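Local coordinates for methylmalonyl-CoA carboxyltransferase 5S subunit (Propionibacterium freudenreichii subsp. shermanii, PDB 1RQB), which catalyses carboxyl transfer from the biotin of the 1.3S subunit to pyruvate, forming oxaloacetate at a cobalt-containing TIM-barrel site, at residues A[141-146]-A[178-183]; A[148-153]-A[158-163]; A[212-217]-A[221-226]; A[240-245]-A[269-274]. All coordinates share one frame; numbering follows the deposited sequence.

All four contacts lie in the TIM barrel. Interactions 2 and 3 are buried and each sets a helix against a strand of the central sheet. They touch through Gln161 and Asn224. Interaction 1 is only partly buried. It joins helix 174-186 to the turn that leads into helix 144-155, and later turns of that helix take part in interaction 2. Interaction 4 is a small, buried contact between two outer helices near the dimer interface. Its chemistry is apolar across the segments, like that of interaction 1. Interaction 2 adds one backbone bond, and interaction 3 adds a lysine bond and includes a cobalt ligand. Lys214 of interaction 3 also packs on Gly245 of interaction 4.

Interaction 1 (A[141-146]-A[178-183]); sequences NDPRNM and VKLAGQ
Leu180 meets Pro143 and Asn141 with its two methyls, one mainly for each residue. Leu180 CD2 lies 3.4 Å from Pro143 CG, closer than usual van der Waals contact. Leu180 CD1 sits 3.8 Å from Asn141 CB and also touches the amide carbon CG. In both pairs the side chains cross at about a right angle. The chi1 of Leu180, -112°, is off the staggered positions, which together with the short methyl contact suggests some strain. Gln183 comes in beside Leu180, and its OE1 lies 3.9 Å from Pro143 CG. With an alanine in place of Leu180 both methyls go, and a gap is likely to open beside the proline ring and Asn141.

The polar bonds work within 141-146 or reach elsewhere in the chain. Asp142 gives a capping bond at the start of helix 144-155: Arg144 N reaches Asp142 OD1 at 3.0 Å, from above the carboxylate plane. The guanidinium of Arg144 turns back on the same carboxylate side-on. Its NE bonds Asp142 OD1 at 3.2 Å, and its NH2 forms a salt bridge with Asp142 OD2 at 3.1 Å. Asn141 OD1 accepts from Cys165 N.

The turn leading into helix 144-155 thus meets helix 174-186 mainly through carbon atoms, and the fit probably rests on shape, with the polar bonds shaping the helix start.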
# COMPACT_ATOMS: atom_id res chain seq x y z
N ASN A 141 -27.26 -4.86 7.49
CA ASN A 141 -26.94 -5.83 8.55
C ASN A 141 -28.21 -6.39 9.20
O ASN A 141 -28.20 -6.74 10.37
CB ASN A 141 -26.05 -5.24 9.65
CG ASN A 141 -24.58 -5.23 9.27
OD1 ASN A 141 -24.13 -6.03 8.45
ND2 ASN A 141 -23.83 -4.33 9.88
N ASP A 142 -29.31 -6.46 8.44
CA ASP A 142 -30.55 -7.03 8.97
C ASP A 142 -30.50 -8.54 8.70
O ASP A 142 -30.61 -8.98 7.56
CB ASP A 142 -31.76 -6.41 8.25
CG ASP A 142 -33.10 -6.88 8.80
OD1 ASP A 142 -33.13 -7.89 9.55
OD2 ASP A 142 -34.12 -6.25 8.47
N PRO A 143 -30.32 -9.35 9.75
CA PRO A 143 -30.23 -10.81 9.60
C PRO A 143 -31.44 -11.46 8.92
O PRO A 143 -31.31 -12.49 8.27
CB PRO A 143 -30.06 -11.30 11.04
CG PRO A 143 -29.50 -10.12 11.76
CD PRO A 143 -30.27 -8.98 11.18
N ARG A 144 -32.61 -10.84 9.07
CA ARG A 144 -33.83 -11.40 8.47
C ARG A 144 -33.72 -11.44 6.94
O ARG A 144 -34.28 -12.33 6.30
CB ARG A 144 -35.04 -10.57 8.88
CG ARG A 144 -35.20 -10.49 10.38
CD ARG A 144 -36.38 -9.62 10.75
NE ARG A 144 -36.25 -8.29 10.18
CZ ARG A 144 -37.19 -7.35 10.25
NH1 ARG A 144 -38.34 -7.61 10.87
NH2 ARG A 144 -36.99 -6.17 9.69
N ASN A 145 -33.00 -10.48 6.36
CA ASN A 145 -32.82 -10.44 4.90
C ASN A 145 -31.81 -11.49 4.44
O ASN A 145 -31.69 -11.77 3.25
CB ASN A 145 -32.33 -9.07 4.44
CG ASN A 145 -33.39 -8.00 4.57
OD1 ASN A 145 -34.58 -8.29 4.57
ND2 ASN A 145 -32.96 -6.75 4.66
N MSE A 146 -31.09 -12.09 5.38
CA MSE A 146 -30.08 -13.10 5.02
C MSE A 146 -30.58 -14.52 5.30
O MSE A 146 -30.10 -15.48 4.68
CB MSE A 146 -28.80 -12.87 5.84
CG MSE A 146 -28.14 -11.50 5.64
SE MSE A 146 -26.46 -11.37 6.64
CE MSE A 146 -26.94 -10.00 7.94
N VAL A 178 -20.92 -8.68 18.38
CA VAL A 178 -20.97 -10.00 19.02
C VAL A 178 -22.41 -10.53 18.98
O VAL A 178 -22.64 -11.72 18.78
CB VAL A 178 -20.48 -9.92 20.49
CG1 VAL A 178 -20.75 -11.23 21.22
CG2 VAL A 178 -18.99 -9.62 20.53
N LYS A 179 -23.37 -9.62 19.16
CA LYS A 179 -24.79 -9.99 19.13
C LYS A 179 -25.16 -10.46 17.72
O LYS A 179 -25.84 -11.47 17.55
CB LYS A 179 -25.66 -8.78 19.51
CG LYS A 179 -27.17 -8.99 19.27
CD LYS A 179 -27.95 -7.71 19.56
CE LYS A 179 -29.41 -7.84 19.15
NZ LYS A 179 -30.10 -8.99 19.78
N LEU A 180 -24.72 -9.71 16.71
CA LEU A 180 -25.02 -10.05 15.31
C LEU A 180 -24.42 -11.42 14.96
O LEU A 180 -25.05 -12.24 14.31
CB LEU A 180 -24.46 -8.99 14.36
CG LEU A 180 -25.47 -8.13 13.60
CD1 LEU A 180 -24.72 -7.24 12.62
CD2 LEU A 180 -26.47 -9.03 12.86
N ALA A 181 -23.18 -11.65 15.39
CA ALA A 181 -22.53 -12.94 15.12
C ALA A 181 -23.40 -14.07 15.67
O ALA A 181 -23.57 -15.11 15.04
CB ALA A 181 -21.15 -12.98 15.76
N GLY A 182 -23.95 -13.86 16.87
CA GLY A 182 -24.79 -14.88 17.49
C GLY A 182 -26.05 -15.16 16.69
O GLY A 182 -26.47 -16.31 16.56
N GLN A 183 -26.66 -14.10 16.16
CA GLN A 183 -27.87 -14.26 15.35
C GLN A 183 -27.54 -15.03 14.06
O GLN A 183 -28.34 -15.83 13.59
CB GLN A 183 -28.48 -12.90 15.01
CG GLN A 183 -28.95 -12.14 16.23
CD GLN A 183 -29.35 -10.72 15.91
OE1 GLN A 183 -28.53 -9.91 15.48
NE2 GLN A 183 -30.62 -10.41 16.11

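Interaction 2 (A[148-153]-A[158-163]); sequences HAMAAV and KHAQGT
Val153 and Met150 both point from helix 148-153 toward the strand, and Ala160 points back at them. Val153 CG1 is anti to the backbone N (chi1 171°), which sets this methyl down on the strand. There it lies 3.8 Å from Ala160 CB and 3.7 Å from His159 O. The same methyl touches Lys158 CB, while the rest of the lysine chain leads away. Met150, refined as selenomethionine, bends at chi2 and chi3 and lays its selenium along the strand further on. Met150 SE is 3.8 Å from Gly162 CA and 4.3 Å from Ala160 CB. Gly162 has no side chain, and a CB there would come close against the Met150 methyl.

The segments belong to the beta-alpha-beta unit made of strand 133-136, helix 144-155 and strand 159-163, a repeating element of the TIM barrel. The axes of the helix and strand segments run nearly antiparallel, at 157°, and approach to 7.9 Å. The turn between them is closed by one backbone bond, Lys158 N to Val153 O, 3.0 Å long with an N-H...O angle of 159°.

His159 and Gln161 point away from the helix. His159 NE2 bonds Ser191 OG. Gln161 NE2 bonds the same hydroxyl oxygen, while Gln161 OE1 accepts from Arg135 NE. From the helix, Val153 also packs on Phe134 of strand 133-136 and on Val123, and Met150 on Val136 of that strand and on Met187.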
# COMPACT_ATOMS: atom_id res chain seq x y z
N HIS A 148 -33.26 -16.48 4.65
CA HIS A 148 -33.74 -17.47 3.67
C HIS A 148 -32.63 -17.96 2.74
O HIS A 148 -32.57 -19.14 2.40
CB HIS A 148 -34.89 -16.93 2.83
CG HIS A 148 -35.63 -18.01 2.11
ND1 HIS A 148 -36.38 -18.97 2.77
CD2 HIS A 148 -35.68 -18.34 0.80
CE1 HIS A 148 -36.86 -19.83 1.89
NE2 HIS A 148 -36.45 -19.47 0.69
N ALA A 149 -31.76 -17.06 2.29
CA ALA A 149 -30.67 -17.45 1.38
C ALA A 149 -29.77 -18.47 2.07
O ALA A 149 -29.35 -19.47 1.48
CB ALA A 149 -29.84 -16.21 0.98
N MSE A 150 -29.50 -18.24 3.35
CA MSE A 150 -28.61 -19.16 4.07
C MSE A 150 -29.26 -20.53 4.30
O MSE A 150 -28.56 -21.54 4.32
CB MSE A 150 -28.18 -18.53 5.37
CG MSE A 150 -27.33 -17.35 5.06
SE MSE A 150 -26.09 -17.18 6.42
CE MSE A 150 -27.19 -16.03 7.37
N ALA A 151 -30.57 -20.56 4.48
CA ALA A 151 -31.24 -21.85 4.65
C ALA A 151 -31.15 -22.62 3.33
O ALA A 151 -30.99 -23.84 3.30
CB ALA A 151 -32.71 -21.65 5.03
N ALA A 152 -31.26 -21.88 2.23
CA ALA A 152 -31.18 -22.49 0.90
C ALA A 152 -29.76 -23.02 0.67
O ALA A 152 -29.57 -24.06 0.04
CB ALA A 152 -31.54 -21.46 -0.17
N VAL A 153 -28.76 -22.33 1.20
CA VAL A 153 -27.38 -22.80 1.03
C VAL A 153 -27.19 -24.10 1.81
O VAL A 153 -26.55 -25.04 1.33
CB VAL A 153 -26.37 -21.72 1.50
CG1 VAL A 153 -24.96 -22.29 1.55
CG2 VAL A 153 -26.42 -20.54 0.54
N LYS A 158 -24.08 -26.79 0.99
CA LYS A 158 -22.88 -25.97 0.80
C LYS A 158 -22.54 -25.20 2.08
O LYS A 158 -23.24 -25.30 3.08
CB LYS A 158 -23.08 -25.02 -0.39
CG LYS A 158 -23.39 -25.78 -1.68
CD LYS A 158 -22.32 -26.83 -1.99
CE LYS A 158 -22.66 -27.60 -3.27
NZ LYS A 158 -21.67 -28.69 -3.57
N HIS A 159 -21.46 -24.42 2.02
CA HIS A 159 -20.97 -23.66 3.18
C HIS A 159 -21.63 -22.28 3.22
O HIS A 159 -21.46 -21.48 2.30
CB HIS A 159 -19.45 -23.51 3.07
CG HIS A 159 -18.81 -22.82 4.24
ND1 HIS A 159 -17.94 -23.46 5.09
CD2 HIS A 159 -18.92 -21.55 4.70
CE1 HIS A 159 -17.53 -22.61 6.02
NE2 HIS A 159 -18.11 -21.45 5.81
N ALA A 160 -22.36 -21.99 4.29
CA ALA A 160 -23.04 -20.69 4.42
C ALA A 160 -22.20 -19.78 5.32
O ALA A 160 -21.99 -20.06 6.50
CB ALA A 160 -24.43 -20.87 5.01
N GLN A 161 -21.74 -18.68 4.75
CA GLN A 161 -20.94 -17.73 5.53
C GLN A 161 -21.77 -16.46 5.76
O GLN A 161 -22.01 -15.69 4.84
CB GLN A 161 -19.65 -17.41 4.76
CG GLN A 161 -18.69 -16.52 5.51
CD GLN A 161 -17.31 -16.52 4.88
OE1 GLN A 161 -16.98 -15.65 4.07
NE2 GLN A 161 -16.50 -17.50 5.24
N GLY A 162 -22.23 -16.29 7.00
CA GLY A 162 -23.04 -15.13 7.36
C GLY A 162 -22.12 -13.94 7.46
O GLY A 162 -21.04 -14.04 8.04
N THR A 163 -22.56 -12.78 6.97
CA THR A 163 -21.67 -11.61 6.94
C THR A 163 -22.15 -10.46 7.82
O THR A 163 -23.34 -10.16 7.91
CB THR A 163 -21.58 -11.05 5.52
OG1 THR A 163 -21.14 -12.07 4.64
CG2 THR A 163 -20.62 -9.87 5.47

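Interaction 3 (A[212-217]-A[221-226]); sequences AIKDTY and TQINLH. With CO (cobalt (II) ion), chain B.
Lys214 reaches Thr221 through one bend: CG lies beside the backbone N (chi1 -71°), and the turn at chi2 (-74°) carries the ammonium to the Thr221 carbonyl. Ile223 keeps CD1 extended, and that methyl lands between Ile213 and Lys214. Ile223 CD1 is 3.6 Å from Ile213 CG2 and 3.9 Å from Lys214 CE. The lysine chain and Ile223 slide past each other in opposite directions.

The polar part is led by Lys214 NZ, which donates to Thr221 O at 2.8 Å, tilted out of the carbonyl plane. NZ also bonds Gln219 O and forms a salt bridge with Asp247 OD2, an oxygen that accepts from Ile223 N as well. Thr221 OG1 lies 3.3 Å from Tyr217 CB and hydrogen-bonds Gly218 O.

Strand 223-225 leads on to the metal site of the barrel. His226 NE2 binds the cobalt at 2.2 Å, with Asp34, His228 and Lys195, partly N6-carboxylated, as the other protein ligands, while Asp250 OD2 accepts from His226 ND1 and probably helps to hold the ring's orientation.

Were a methionine to replace Lys214, Asp247 would probably lose its positive mate and the Thr221 carbonyl its donor. The lysine is buried, so its charge is likely to be settled by the aspartate and the two carbonyls, which tie the turn after the helix to the start of the strand.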
# COMPACT_ATOMS: atom_id res chain seq x y z
N ALA A 212 -13.64 -10.94 21.01
CA ALA A 212 -14.93 -11.01 21.72
C ALA A 212 -15.83 -12.09 21.12
O ALA A 212 -16.55 -12.78 21.84
CB ALA A 212 -15.63 -9.65 21.70
N ILE A 213 -15.81 -12.25 19.80
CA ILE A 213 -16.65 -13.27 19.16
C ILE A 213 -16.14 -14.66 19.55
O ILE A 213 -16.93 -15.53 19.92
CB ILE A 213 -16.64 -13.11 17.61
CG1 ILE A 213 -17.37 -11.81 17.23
CG2 ILE A 213 -17.36 -14.30 16.95
CD1 ILE A 213 -17.38 -11.48 15.72
N LYS A 214 -14.83 -14.85 19.47
CA LYS A 214 -14.20 -16.13 19.82
C LYS A 214 -14.45 -16.47 21.29
O LYS A 214 -14.74 -17.62 21.62
CB LYS A 214 -12.68 -16.08 19.58
CG LYS A 214 -12.21 -16.05 18.11
CD LYS A 214 -12.38 -17.41 17.47
CE LYS A 214 -11.88 -17.42 16.03
NZ LYS A 214 -11.67 -18.80 15.53
N ASP A 215 -14.31 -15.48 22.18
CA ASP A 215 -14.50 -15.70 23.62
C ASP A 215 -15.96 -16.04 23.93
O ASP A 215 -16.25 -16.82 24.83
CB ASP A 215 -14.14 -14.46 24.45
CG ASP A 215 -12.63 -14.23 24.56
OD1 ASP A 215 -11.85 -15.20 24.44
OD2 ASP A 215 -12.23 -13.06 24.78
N THR A 216 -16.88 -15.43 23.19
CA THR A 216 -18.32 -15.62 23.44
C THR A 216 -18.87 -16.90 22.82
O THR A 216 -19.66 -17.60 23.44
CB THR A 216 -19.13 -14.44 22.89
OG1 THR A 216 -18.70 -13.23 23.53
CG2 THR A 216 -20.62 -14.63 23.14
N TYR A 217 -18.44 -17.24 21.61
CA TYR A 217 -19.02 -18.42 20.95
C TYR A 217 -18.05 -19.60 20.85
O TYR A 217 -18.45 -20.68 20.41
CB TYR A 217 -19.56 -18.01 19.58
CG TYR A 217 -20.62 -16.96 19.71
CD1 TYR A 217 -20.36 -15.63 19.37
CD2 TYR A 217 -21.88 -17.27 20.22
CE1 TYR A 217 -21.33 -14.65 19.55
CE2 TYR A 217 -22.86 -16.29 20.40
CZ TYR A 217 -22.58 -14.99 20.07
OH TYR A 217 -23.52 -14.01 20.26
N THR A 221 -15.49 -21.25 16.48
CA THR A 221 -16.23 -20.33 15.60
C THR A 221 -15.30 -19.84 14.49
O THR A 221 -14.31 -19.16 14.75
CB THR A 221 -16.74 -19.10 16.39
OG1 THR A 221 -17.50 -19.53 17.52
CG2 THR A 221 -17.63 -18.24 15.51
N GLN A 222 -15.61 -20.20 13.24
CA GLN A 222 -14.76 -19.79 12.11
C GLN A 222 -15.09 -18.36 11.68
O GLN A 222 -16.23 -18.03 11.38
CB GLN A 222 -14.94 -20.72 10.89
CG GLN A 222 -14.16 -20.18 9.68
CD GLN A 222 -14.20 -21.07 8.44
OE1 GLN A 222 -13.93 -20.61 7.34
NE2 GLN A 222 -14.51 -22.35 8.63
N ILE A 223 -14.06 -17.52 11.66
CA ILE A 223 -14.23 -16.12 11.24
C ILE A 223 -13.27 -15.82 10.09
O ILE A 223 -12.09 -16.15 10.16
CB ILE A 223 -13.93 -15.15 12.40
CG1 ILE A 223 -14.86 -15.44 13.59
CG2 ILE A 223 -14.15 -13.73 11.93
CD1 ILE A 223 -14.44 -14.76 14.88
N ASN A 224 -13.81 -15.23 9.03
CA ASN A 224 -13.05 -14.83 7.84
C ASN A 224 -13.06 -13.30 7.80
O ASN A 224 -14.12 -12.68 7.90
CB ASN A 224 -13.71 -15.36 6.56
CG ASN A 224 -13.57 -16.87 6.38
OD1 ASN A 224 -13.48 -17.36 5.25
ND2 ASN A 224 -13.57 -17.61 7.47
N LEU A 225 -11.90 -12.67 7.65
CA LEU A 225 -11.87 -11.20 7.62
C LEU A 225 -11.63 -10.71 6.20
O LEU A 225 -10.70 -11.15 5.52
CB LEU A 225 -10.77 -10.67 8.56
CG LEU A 225 -10.55 -9.17 8.60
CD1 LEU A 225 -11.81 -8.46 9.10
CD2 LEU A 225 -9.36 -8.86 9.51
N HIS A 226 -12.50 -9.79 5.76
CA HIS A 226 -12.43 -9.19 4.41
C HIS A 226 -12.23 -7.68 4.57
O HIS A 226 -13.17 -6.95 4.90
CB HIS A 226 -13.75 -9.46 3.66
CG HIS A 226 -13.78 -8.89 2.27
ND1 HIS A 226 -13.24 -9.53 1.18
CD2 HIS A 226 -14.28 -7.72 1.80
CE1 HIS A 226 -13.40 -8.79 0.10
NE2 HIS A 226 -14.03 -7.68 0.45
CO CO B . -14.95 -6.27 -0.93
O HOH W 1 -16.03 -5.06 -2.52

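Interaction 4 (A[240-245]-A[269-274]); sequences KAIEAG and AEMLEG
Ile242 pushes its CD1 methyl toward both Met271 and Leu272, meeting each tip to tip. Ile242 CD1 is 4.1 Å from Leu272 CD2 and 4.2 Å from Met271 CE, the methyl of a selenomethionine. Met271 CG lies between the backbone N and the carbonyl carbon (chi1 72°), and the chain then runs extended toward the isoleucine. Met239, on the same helix as Ile242, packs on both Met271 and Leu272, and Val236 of the second subunit packs on Met271. This methyl cluster is the closed, buried part and the whole of the direct contact.

The segments close helix 234-243 and helix 265-271, outer helices of the TIM barrel that follow each other round the wall with strand 248-251 between them. Gly245 ends the first helix in a Schellman motif. Its phi is 107°, and Gly245 N bonds Ile242 O at 3.0 Å.

Away from the methyls the chemistry is ionic and serves the dimer. Lys240 and Glu243 are still buried. Lys240 NZ reaches the syn lone pair of Glu243 OE1 at 2.8 Å and pairs with Glu243 OE2 of the second subunit. The reverse pair is made too, so two lysines and two glutamates interlock across the interface. The outer side of 269-274 is looser: the exposed Glu273 and the partly exposed Glu270 take no part in the methyl cluster and form salt bridges with Lys202 of the second subunit.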
# COMPACT_ATOMS: atom_id res chain seq x y z
N LYS A 240 -3.35 -7.92 13.54
CA LYS A 240 -4.02 -7.92 14.85
C LYS A 240 -5.16 -8.94 14.87
O LYS A 240 -5.43 -9.56 15.90
CB LYS A 240 -4.57 -6.52 15.19
CG LYS A 240 -3.46 -5.56 15.60
CD LYS A 240 -2.80 -6.10 16.84
CE LYS A 240 -1.62 -5.27 17.29
NZ LYS A 240 -0.90 -5.99 18.38
N ALA A 241 -5.84 -9.12 13.73
CA ALA A 241 -6.94 -10.09 13.67
C ALA A 241 -6.36 -11.50 13.82
O ALA A 241 -6.97 -12.37 14.45
CB ALA A 241 -7.70 -9.96 12.35
N ILE A 242 -5.19 -11.72 13.25
CA ILE A 242 -4.53 -13.04 13.35
C ILE A 242 -4.12 -13.26 14.81
O ILE A 242 -4.26 -14.36 15.34
CB ILE A 242 -3.32 -13.11 12.40
CG1 ILE A 242 -3.84 -13.20 10.95
CG2 ILE A 242 -2.42 -14.33 12.75
CD1 ILE A 242 -2.77 -12.98 9.89
N GLU A 243 -3.63 -12.22 15.48
CA GLU A 243 -3.26 -12.38 16.89
C GLU A 243 -4.52 -12.69 17.72
O GLU A 243 -4.44 -13.40 18.72
CB GLU A 243 -2.56 -11.12 17.42
CG GLU A 243 -1.20 -10.86 16.74
CD GLU A 243 -0.51 -9.56 17.19
OE1 GLU A 243 -1.21 -8.60 17.57
OE2 GLU A 243 0.75 -9.50 17.13
N ALA A 244 -5.67 -12.19 17.29
CA ALA A 244 -6.92 -12.42 18.04
C ALA A 244 -7.52 -13.78 17.70
O ALA A 244 -8.49 -14.20 18.33
CB ALA A 244 -7.92 -11.31 17.75
N GLY A 245 -6.97 -14.47 16.70
CA GLY A 245 -7.47 -15.79 16.35
C GLY A 245 -8.29 -15.97 15.08
O GLY A 245 -8.94 -17.00 14.90
N ALA A 269 1.43 -13.17 3.35
CA ALA A 269 2.07 -14.45 3.66
C ALA A 269 3.49 -14.23 4.19
O ALA A 269 3.89 -14.85 5.18
CB ALA A 269 2.12 -15.36 2.42
N GLU A 270 4.25 -13.34 3.55
CA GLU A 270 5.65 -13.11 3.96
C GLU A 270 5.78 -12.44 5.32
O GLU A 270 6.71 -12.72 6.07
CB GLU A 270 6.37 -12.25 2.92
CG GLU A 270 6.50 -12.90 1.56
CD GLU A 270 7.78 -13.71 1.40
OE1 GLU A 270 8.46 -14.01 2.41
OE2 GLU A 270 8.11 -14.05 0.24
N MSE A 271 4.85 -11.56 5.67
CA MSE A 271 4.97 -10.81 6.93
C MSE A 271 4.87 -11.71 8.16
O MSE A 271 5.24 -11.29 9.26
CB MSE A 271 3.87 -9.75 7.03
CG MSE A 271 2.48 -10.31 7.29
SE MSE A 271 1.06 -8.93 7.42
CE MSE A 271 -0.34 -9.96 8.29
N LEU A 272 4.38 -12.94 8.02
CA LEU A 272 4.20 -13.81 9.20
C LEU A 272 5.46 -14.58 9.60
O LEU A 272 5.47 -15.22 10.65
CB LEU A 272 3.07 -14.82 8.94
CG LEU A 272 1.68 -14.22 8.67
CD1 LEU A 272 0.68 -15.35 8.39
CD2 LEU A 272 1.26 -13.40 9.88
N GLU A 273 6.52 -14.53 8.79
CA GLU A 273 7.72 -15.33 9.08
C GLU A 273 8.29 -15.04 10.47
O GLU A 273 8.59 -13.89 10.81
CB GLU A 273 8.79 -15.10 8.01
CG GLU A 273 10.07 -15.90 8.24
CD GLU A 273 11.05 -15.83 7.08
OE1 GLU A 273 11.07 -14.80 6.37
OE2 GLU A 273 11.81 -16.81 6.88
N GLY A 274 8.44 -16.11 11.25
CA GLY A 274 8.97 -16.02 12.60
C GLY A 274 8.02 -15.62 13.72
O GLY A 274 8.44 -15.57 14.88